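Local coordinates for hypothetical protein (PDB 2HLJ), which probably acts on acyl-CoA thioesters as a hotdog-fold thioesterase or acyltransferase, perhaps with betainyl-CoA as substrate, at residues L57-A62 with S108-L113. Numbering follows the deposited sequence.
Sequences LFTLEA and SEQMLL
L57 lays its CA-H against the carbonyl of L113, and its CD1 reaches the flank of L112 on the face covered by helix 25-43. The same carbonyl accepts the amide of F58, with F58 N 2.8 Å from L113 O, and L113 N returns a nearly straight bond to F58 O, an antiparallel hydrogen-bonded pair. T59 then faces L112 across a non-hydrogen-bonded pair, the two side chains lying side by side; L112 CD2 comes within 3.3 Å of T59 OG1. Placed beside its own backbone N (chi1 -53°), that hydroxyl bonds to D25 of the second subunit and to a bound glycerol, probably from the crystallisation liquor.

At L60 the regular pattern breaks. Its backbone turns to phi/psi -82/-38°, and L60 N, 2.9 Å from M111 O, and E61 O, 3.0 Å from M111 N, share one residue of the opposite strand. The bulge directs L60 toward the partner strand, where CG sits 3.9 Å from L113 CB and CD1 meets CG of selenomethionine M111 in one of its two conformers, spanning two residues that share a face of the strand. Beyond it, A62 CB packs against Q110 CG, 4.0 Å away. The Q110 amide is held by NE2 bonding S108 OG in the amide plane, while S108 OG also bonds H63 O.

E61 and A62 also join an antiparallel ladder with the second subunit, which carries the sheet across the interface. The whole illustrates how a classic beta bulge adjusts a subunit's outermost strand without breaking its pairing, here in the helix-backed antiparallel sheet of a hotdog-fold dimer.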
loop_
_atom_site.group_PDB
_atom_site.type_symbol
_atom_site.label_atom_id
_atom_site.label_comp_id
_atom_site.label_asym_id
_atom_site.label_seq_id
_atom_site.Cartn_x
_atom_site.Cartn_y
_atom_site.Cartn_z
ATOM N N LEU A 57 1.580 16.228 3.884
ATOM C CA LEU A 57 1.875 15.429 2.692
ATOM C C LEU A 57 0.683 14.536 2.335
ATOM O O LEU A 57 0.136 13.870 3.198
ATOM C CB LEU A 57 3.079 14.540 2.934
ATOM C CG LEU A 57 4.423 15.212 3.116
ATOM C CD1 LEU A 57 5.461 14.130 3.226
ATOM C CD2 LEU A 57 4.747 16.164 1.965
ATOM N N PHE A 58 0.302 14.511 1.072
ATOM C CA PHE A 58 -0.708 13.588 0.598
ATOM C C PHE A 58 0.019 12.577 -0.281
ATOM O O PHE A 58 0.718 12.958 -1.223
ATOM C CB PHE A 58 -1.768 14.352 -0.202
ATOM C CG PHE A 58 -2.879 13.474 -0.790
ATOM C CD1 PHE A 58 -3.858 12.907 0.030
ATOM C CD2 PHE A 58 -2.936 13.228 -2.160
ATOM C CE1 PHE A 58 -4.882 12.111 -0.513
ATOM C CE2 PHE A 58 -3.953 12.438 -2.725
ATOM C CZ PHE A 58 -4.927 11.876 -1.904
ATOM N N THR A 59 -0.101 11.297 0.031
ATOM C CA THR A 59 0.530 10.303 -0.816
ATOM C C THR A 59 -0.279 10.211 -2.109
ATOM O O THR A 59 -1.473 9.975 -2.056
ATOM C CB THR A 59 0.601 8.948 -0.147
ATOM O OG1 THR A 59 1.220 9.066 1.146
ATOM C CG2 THR A 59 1.435 8.014 -1.021
ATOM N N LEU A 60 0.373 10.450 -3.239
ATOM C CA LEU A 60 -0.273 10.424 -4.546
ATOM C C LEU A 60 -0.386 8.986 -5.071
ATOM O O LEU A 60 -1.392 8.614 -5.662
ATOM C CB LEU A 60 0.508 11.269 -5.555
ATOM C CG LEU A 60 0.464 12.773 -5.327
ATOM C CD1 LEU A 60 1.428 13.486 -6.243
ATOM C CD2 LEU A 60 -0.954 13.259 -5.514
ATOM N N GLU A 61 0.649 8.198 -4.815
ATOM C CA GLU A 61 0.870 6.944 -5.518
ATOM C C GLU A 61 1.971 6.180 -4.810
ATOM O O GLU A 61 2.939 6.771 -4.347
ATOM C CB GLU A 61 1.314 7.269 -6.945
ATOM C CG GLU A 61 1.215 6.154 -7.941
ATOM C CD GLU A 61 1.543 6.607 -9.359
ATOM O OE1 GLU A 61 1.779 7.821 -9.615
ATOM O OE2 GLU A 61 1.537 5.737 -10.235
ATOM N N ALA A 62 1.844 4.860 -4.753
ATOM C CA ALA A 62 2.854 4.013 -4.171
ATOM C C ALA A 62 2.825 2.645 -4.818
ATOM O O ALA A 62 1.755 2.143 -5.213
ATOM C CB ALA A 62 2.635 3.875 -2.649
ATOM N N SER A 108 9.087 -0.036 -0.934
ATOM C CA SER A 108 8.023 0.751 -1.528
ATOM C C SER A 108 8.561 2.022 -2.101
ATOM O O SER A 108 9.259 2.756 -1.401
ATOM C CB SER A 108 6.983 1.134 -0.453
ATOM O OG SER A 108 5.908 1.816 -1.060
ATOM N N GLU A 109 8.192 2.298 -3.357
ATOM C CA GLU A 109 8.484 3.540 -4.036
ATOM C C GLU A 109 7.237 4.388 -3.937
ATOM O O GLU A 109 6.156 3.889 -4.206
ATOM C CB GLU A 109 8.772 3.240 -5.524
ATOM C CG GLU A 109 9.281 4.447 -6.297
ATOM C CD GLU A 109 9.352 4.214 -7.792
ATOM O OE1 GLU A 109 8.987 3.099 -8.250
ATOM O OE2 GLU A 109 9.792 5.146 -8.511
ATOM N N GLN A 110 7.367 5.660 -3.558
ATOM C CA GLN A 110 6.212 6.500 -3.360
ATOM C C GLN A 110 6.441 7.881 -3.863
ATOM O O GLN A 110 7.572 8.375 -3.853
ATOM C CB GLN A 110 5.882 6.627 -1.870
ATOM C CG GLN A 110 6.033 5.324 -1.131
ATOM C CD GLN A 110 5.346 5.348 0.184
ATOM O OE1 GLN A 110 5.140 6.407 0.766
ATOM N NE2 GLN A 110 4.994 4.181 0.672
HETATM N N MSE A 111 5.348 8.504 -4.270
HETATM C CA MSE A 111 5.338 9.914 -4.624
HETATM C C MSE A 111 4.362 10.647 -3.706
HETATM O O MSE A 111 3.212 10.252 -3.574
HETATM C CB MSE A 111 4.925 10.087 -6.093
HETATM C CG MSE A 111 4.922 11.536 -6.551
HETATM SE SE MSE A 111 6.714 12.196 -6.756
HETATM C CE MSE A 111 7.256 11.144 -8.295
ATOM N N LEU A 112 4.829 11.722 -3.089
ATOM C CA LEU A 112 4.055 12.462 -2.090
ATOM C C LEU A 112 3.975 13.927 -2.515
ATOM O O LEU A 112 4.913 14.433 -3.114
ATOM C CB LEU A 112 4.752 12.348 -0.737
ATOM C CG LEU A 112 5.161 10.951 -0.243
ATOM C CD1 LEU A 112 6.516 10.974 0.322
ATOM C CD2 LEU A 112 4.159 10.485 0.830
ATOM N N LEU A 113 2.827 14.549 -2.257
ATOM C CA LEU A 113 2.522 15.935 -2.605
ATOM C C LEU A 113 2.455 16.770 -1.343
ATOM O O LEU A 113 1.755 16.390 -0.378
ATOM C CB LEU A 113 1.154 16.015 -3.310
ATOM C CG LEU A 113 0.639 17.415 -3.685
ATOM C CD1 LEU A 113 1.560 18.067 -4.680
ATOM C CD2 LEU A 113 -0.766 17.363 -4.242
#